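Local coordinates for DNA mismatch repair protein MLH3 (Saccharomyces cerevisiae S288C, PDB 6RMN) that takes part in DNA mismatch repair, correcting insertion-deletion loops as a component of the MutLbeta heterodimer, at residues Glu58-Val69 with Leu172-Val181. Residues are numbered along the deposited sequence; the frame is centred on the assembly and turned at random.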
loop_
_atom_site.group_PDB
_atom_site.type_symbol
_atom_site.label_atom_id
_atom_site.label_comp_id
_atom_site.label_asym_id
_atom_site.label_seq_id
_atom_site.Cartn_x
_atom_site.Cartn_y
_atom_site.Cartn_z
ATOM N N GLU B 58 0.909 -23.712 -2.916
ATOM C CA GLU B 58 2.338 -24.017 -2.925
ATOM C C GLU B 58 2.802 -24.758 -1.637
ATOM O O GLU B 58 3.697 -25.603 -1.728
ATOM C CB GLU B 58 3.155 -22.754 -3.217
ATOM C CG GLU B 58 2.858 -22.193 -4.600
ATOM C CD GLU B 58 3.970 -21.398 -5.251
ATOM O OE1 GLU B 58 5.057 -21.301 -4.640
ATOM O OE2 GLU B 58 3.763 -20.887 -6.375
ATOM N N GLU B 59 2.140 -24.492 -0.466
ATOM C CA GLU B 59 2.400 -25.176 0.803
ATOM C C GLU B 59 1.903 -26.614 0.704
ATOM O O GLU B 59 2.582 -27.532 1.172
ATOM C CB GLU B 59 1.694 -24.468 1.978
ATOM C CG GLU B 59 2.376 -23.184 2.442
ATOM C CD GLU B 59 1.627 -22.245 3.382
ATOM O OE1 GLU B 59 0.454 -22.519 3.737
ATOM O OE2 GLU B 59 2.232 -21.214 3.763
ATOM N N LEU B 60 0.713 -26.807 0.096
ATOM C CA LEU B 60 0.071 -28.122 -0.081
ATOM C C LEU B 60 0.866 -29.012 -1.021
ATOM O O LEU B 60 1.055 -30.199 -0.727
ATOM C CB LEU B 60 -1.395 -27.981 -0.560
ATOM C CG LEU B 60 -2.429 -27.498 0.480
ATOM C CD1 LEU B 60 -3.760 -27.251 -0.152
ATOM C CD2 LEU B 60 -2.582 -28.479 1.614
ATOM N N PHE B 61 1.345 -28.426 -2.136
ATOM C CA PHE B 61 2.186 -29.075 -3.125
ATOM C C PHE B 61 3.511 -29.493 -2.516
ATOM O O PHE B 61 3.905 -30.651 -2.675
ATOM C CB PHE B 61 2.378 -28.190 -4.366
ATOM C CG PHE B 61 1.486 -28.632 -5.502
ATOM C CD1 PHE B 61 1.800 -29.754 -6.259
ATOM C CD2 PHE B 61 0.296 -27.971 -5.770
ATOM C CE1 PHE B 61 0.953 -30.185 -7.285
ATOM C CE2 PHE B 61 -0.558 -28.416 -6.784
ATOM C CZ PHE B 61 -0.225 -29.517 -7.534
ATOM N N TYR B 62 4.162 -28.584 -1.763
ATOM C CA TYR B 62 5.429 -28.856 -1.086
ATOM C C TYR B 62 5.294 -30.054 -0.127
ATOM O O TYR B 62 6.150 -30.929 -0.137
ATOM C CB TYR B 62 5.991 -27.588 -0.386
ATOM C CG TYR B 62 7.222 -27.863 0.456
ATOM C CD1 TYR B 62 8.483 -27.963 -0.126
ATOM C CD2 TYR B 62 7.115 -28.096 1.827
ATOM C CE1 TYR B 62 9.610 -28.280 0.634
ATOM C CE2 TYR B 62 8.230 -28.425 2.594
ATOM C CZ TYR B 62 9.481 -28.505 1.997
ATOM O OH TYR B 62 10.589 -28.817 2.756
ATOM N N SER B 63 4.205 -30.117 0.651
ATOM C CA SER B 63 3.932 -31.228 1.568
ATOM C C SER B 63 3.742 -32.567 0.839
ATOM O O SER B 63 4.325 -33.568 1.250
ATOM C CB SER B 63 2.705 -30.929 2.428
ATOM O OG SER B 63 2.957 -29.791 3.236
ATOM N N LEU B 64 2.920 -32.576 -0.229
ATOM C CA LEU B 64 2.586 -33.755 -1.019
ATOM C C LEU B 64 3.813 -34.348 -1.711
ATOM O O LEU B 64 4.012 -35.562 -1.661
ATOM C CB LEU B 64 1.460 -33.418 -2.040
ATOM C CG LEU B 64 1.249 -34.370 -3.249
ATOM C CD1 LEU B 64 0.718 -35.695 -2.826
ATOM C CD2 LEU B 64 0.310 -33.763 -4.262
ATOM N N LEU B 65 4.613 -33.501 -2.366
ATOM C CA LEU B 65 5.778 -33.961 -3.109
ATOM C C LEU B 65 6.955 -34.351 -2.211
ATOM O O LEU B 65 7.715 -35.221 -2.608
ATOM C CB LEU B 65 6.171 -32.958 -4.202
ATOM C CG LEU B 65 5.219 -33.005 -5.409
ATOM C CD1 LEU B 65 5.125 -31.684 -6.102
ATOM C CD2 LEU B 65 5.539 -34.179 -6.355
ATOM N N THR B 66 7.067 -33.787 -0.989
ATOM C CA THR B 66 8.102 -34.165 -0.010
ATOM C C THR B 66 7.800 -35.587 0.470
ATOM O O THR B 66 8.722 -36.390 0.576
ATOM C CB THR B 66 8.186 -33.132 1.141
ATOM O OG1 THR B 66 8.560 -31.885 0.581
ATOM C CG2 THR B 66 9.209 -33.494 2.201
ATOM N N GLU B 67 6.508 -35.913 0.689
ATOM C CA GLU B 67 6.061 -37.241 1.115
ATOM C C GLU B 67 6.312 -38.299 0.034
ATOM O O GLU B 67 6.787 -39.394 0.338
ATOM C CB GLU B 67 4.563 -37.226 1.454
ATOM C CG GLU B 67 4.209 -36.577 2.777
ATOM C CD GLU B 67 2.721 -36.337 2.940
ATOM O OE1 GLU B 67 1.971 -37.322 3.140
ATOM O OE2 GLU B 67 2.304 -35.159 2.865
ATOM N N VAL B 68 5.955 -37.985 -1.214
ATOM C CA VAL B 68 6.078 -38.896 -2.352
ATOM C C VAL B 68 7.553 -39.218 -2.654
ATOM O O VAL B 68 7.911 -40.398 -2.748
ATOM C CB VAL B 68 5.278 -38.350 -3.574
ATOM C CG1 VAL B 68 5.635 -39.074 -4.873
ATOM C CG2 VAL B 68 3.775 -38.421 -3.310
ATOM N N VAL B 69 8.400 -38.176 -2.755
ATOM C CA VAL B 69 9.835 -38.289 -3.052
ATOM C C VAL B 69 10.608 -39.034 -1.936
ATOM O O VAL B 69 11.581 -39.716 -2.246
ATOM C CB VAL B 69 10.451 -36.900 -3.405
ATOM C CG1 VAL B 69 11.977 -36.942 -3.476
ATOM C CG2 VAL B 69 9.878 -36.367 -4.718
ATOM N N LEU B 172 14.621 -29.922 -1.936
ATOM C CA LEU B 172 13.547 -30.421 -2.801
ATOM C C LEU B 172 12.757 -29.251 -3.372
ATOM O O LEU B 172 12.089 -28.524 -2.620
ATOM C CB LEU B 172 12.603 -31.340 -1.998
ATOM C CG LEU B 172 11.777 -32.380 -2.768
ATOM C CD1 LEU B 172 11.502 -33.575 -1.890
ATOM C CD2 LEU B 172 10.445 -31.809 -3.258
ATOM N N TYR B 173 12.834 -29.074 -4.700
ATOM C CA TYR B 173 12.082 -28.037 -5.393
ATOM C C TYR B 173 10.866 -28.738 -5.966
ATOM O O TYR B 173 10.952 -29.378 -7.018
ATOM C CB TYR B 173 12.933 -27.337 -6.465
ATOM C CG TYR B 173 14.216 -26.740 -5.925
ATOM C CD1 TYR B 173 14.228 -25.480 -5.332
ATOM C CD2 TYR B 173 15.419 -27.437 -6.001
ATOM C CE1 TYR B 173 15.407 -24.928 -4.829
ATOM C CE2 TYR B 173 16.603 -26.897 -5.500
ATOM C CZ TYR B 173 16.592 -25.641 -4.917
ATOM O OH TYR B 173 17.761 -25.105 -4.430
ATOM N N TRP B 174 9.749 -28.694 -5.208
ATOM C CA TRP B 174 8.487 -29.359 -5.539
ATOM C C TRP B 174 8.045 -29.102 -6.979
ATOM O O TRP B 174 7.532 -30.015 -7.623
ATOM C CB TRP B 174 7.367 -28.995 -4.528
ATOM C CG TRP B 174 7.008 -27.537 -4.532
ATOM C CD1 TRP B 174 7.596 -26.546 -3.801
ATOM C CD2 TRP B 174 6.068 -26.890 -5.404
ATOM N NE1 TRP B 174 7.062 -25.324 -4.143
ATOM C CE2 TRP B 174 6.126 -25.504 -5.127
ATOM C CE3 TRP B 174 5.204 -27.342 -6.419
ATOM C CZ2 TRP B 174 5.355 -24.571 -5.824
ATOM C CZ3 TRP B 174 4.435 -26.415 -7.105
ATOM C CH2 TRP B 174 4.498 -25.050 -6.791
ATOM N N TRP B 175 8.290 -27.872 -7.490
ATOM C CA TRP B 175 7.890 -27.433 -8.824
ATOM C C TRP B 175 8.645 -28.118 -9.972
ATOM O O TRP B 175 8.203 -28.026 -11.120
ATOM C CB TRP B 175 7.951 -25.917 -8.943
ATOM C CG TRP B 175 9.155 -25.291 -8.318
ATOM C CD1 TRP B 175 9.248 -24.752 -7.067
ATOM C CD2 TRP B 175 10.428 -25.091 -8.940
ATOM N NE1 TRP B 175 10.508 -24.241 -6.867
ATOM C CE2 TRP B 175 11.250 -24.422 -8.006
ATOM C CE3 TRP B 175 10.940 -25.368 -10.220
ATOM C CZ2 TRP B 175 12.557 -24.031 -8.307
ATOM C CZ3 TRP B 175 12.241 -24.996 -10.515
ATOM C CH2 TRP B 175 13.038 -24.336 -9.566
ATOM N N LYS B 176 9.738 -28.837 -9.666
ATOM C CA LYS B 176 10.487 -29.595 -10.664
ATOM C C LYS B 176 9.777 -30.937 -10.941
ATOM O O LYS B 176 10.129 -31.627 -11.895
ATOM C CB LYS B 176 11.940 -29.823 -10.205
ATOM C CG LYS B 176 12.776 -28.556 -10.276
ATOM C CD LYS B 176 14.211 -28.753 -9.856
ATOM C CE LYS B 176 14.981 -27.464 -10.040
ATOM N NZ LYS B 176 16.432 -27.625 -9.752
ATOM N N TYR B 177 8.777 -31.285 -10.106
ATOM C CA TYR B 177 7.991 -32.521 -10.148
ATOM C C TYR B 177 6.493 -32.235 -10.271
ATOM O O TYR B 177 5.699 -33.169 -10.371
ATOM C CB TYR B 177 8.235 -33.333 -8.863
ATOM C CG TYR B 177 9.683 -33.651 -8.593
ATOM C CD1 TYR B 177 10.469 -32.809 -7.811
ATOM C CD2 TYR B 177 10.263 -34.817 -9.083
ATOM C CE1 TYR B 177 11.809 -33.100 -7.555
ATOM C CE2 TYR B 177 11.598 -35.127 -8.822
ATOM C CZ TYR B 177 12.371 -34.260 -8.064
ATOM O OH TYR B 177 13.693 -34.561 -7.817
ATOM N N SER B 178 6.113 -30.950 -10.228
ATOM C CA SER B 178 4.742 -30.432 -10.297
ATOM C C SER B 178 3.927 -30.992 -11.480
ATOM O O SER B 178 2.737 -31.282 -11.324
ATOM C CB SER B 178 4.771 -28.906 -10.357
ATOM O OG SER B 178 3.667 -28.364 -9.656
ATOM N N SER B 179 4.576 -31.153 -12.643
ATOM C CA SER B 179 3.980 -31.681 -13.867
ATOM C C SER B 179 3.522 -33.163 -13.782
ATOM O O SER B 179 2.596 -33.538 -14.497
ATOM C CB SER B 179 4.936 -31.478 -15.040
ATOM O OG SER B 179 6.024 -32.391 -15.023
ATOM N N CYS B 180 4.184 -33.990 -12.937
ATOM C CA CYS B 180 3.927 -35.428 -12.722
ATOM C C CYS B 180 2.708 -35.704 -11.876
ATOM O O CYS B 180 2.223 -36.827 -11.852
ATOM C CB CYS B 180 5.147 -36.093 -12.102
ATOM S SG CYS B 180 6.692 -35.699 -12.931
ATOM N N VAL B 181 2.276 -34.721 -11.110
ATOM C CA VAL B 181 1.161 -34.869 -10.197
ATOM C C VAL B 181 -0.133 -35.213 -10.946
ATOM O O VAL B 181 -0.533 -34.427 -11.800
ATOM C CB VAL B 181 1.033 -33.625 -9.291
ATOM C CG1 VAL B 181 -0.175 -33.741 -8.372
ATOM C CG2 VAL B 181 2.310 -33.408 -8.485
HETATM O O HOH W 1 6.802 -22.166 -2.724
#
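The indole of Trp174 lies flat against the flank of the long helix 48-69, whose first turns carry the zinc ligands His49 and Glu53, in the C-terminal domain of this MutL-family protein. The segment 172-181, from the loop leading into helix 183-196, packs on the last three turns of that helix almost wholly through apolar contacts; no direct hydrogen bond joins the two. Phe61 CB makes a CH-pi contact over one indole face, 4.0 Å from the centroid of the Trp174 six-membered ring. Wedged between its own backbone N and carbonyl carbon (chi1 63°), Trp174 CG turns the indole along the helix, so that this same face also covers Tyr62 N and Glu58 O, while Trp175 CD1 lies over the opposite face. Replacing Trp174 by alanine would remove the face on which Phe61 CB rests and would probably leave a gap beside Glu58 and Tyr62, with the water at the indole losing its weak donor.

Aliphatic packing continues down the helix. The Leu65 methyls divide: CD1 meets Trp174 CB at 3.8 Å, whereas CD2 touches both Tyr177 CB and Val181 CG2. Val181 CG2 also touches the edge of the Phe61 ring, 3.7 Å from CE1, and Leu64 meets Val181 tip to tip. Farther along, Leu172 CD1 rests on Val69 CG1 at 3.8 Å.

At the indole's rim the neighbours are polar. The buried Glu58 carboxylate, gripped by Arg54 and the backbone N atoms of His220 and Asn221, has OE1 in the indole plane, 3.5 Å from Trp174 CZ2. One water donates to Glu58 OE1 at 2.7 Å and accepts a weak bond from Trp174 NE1 at 3.5 Å.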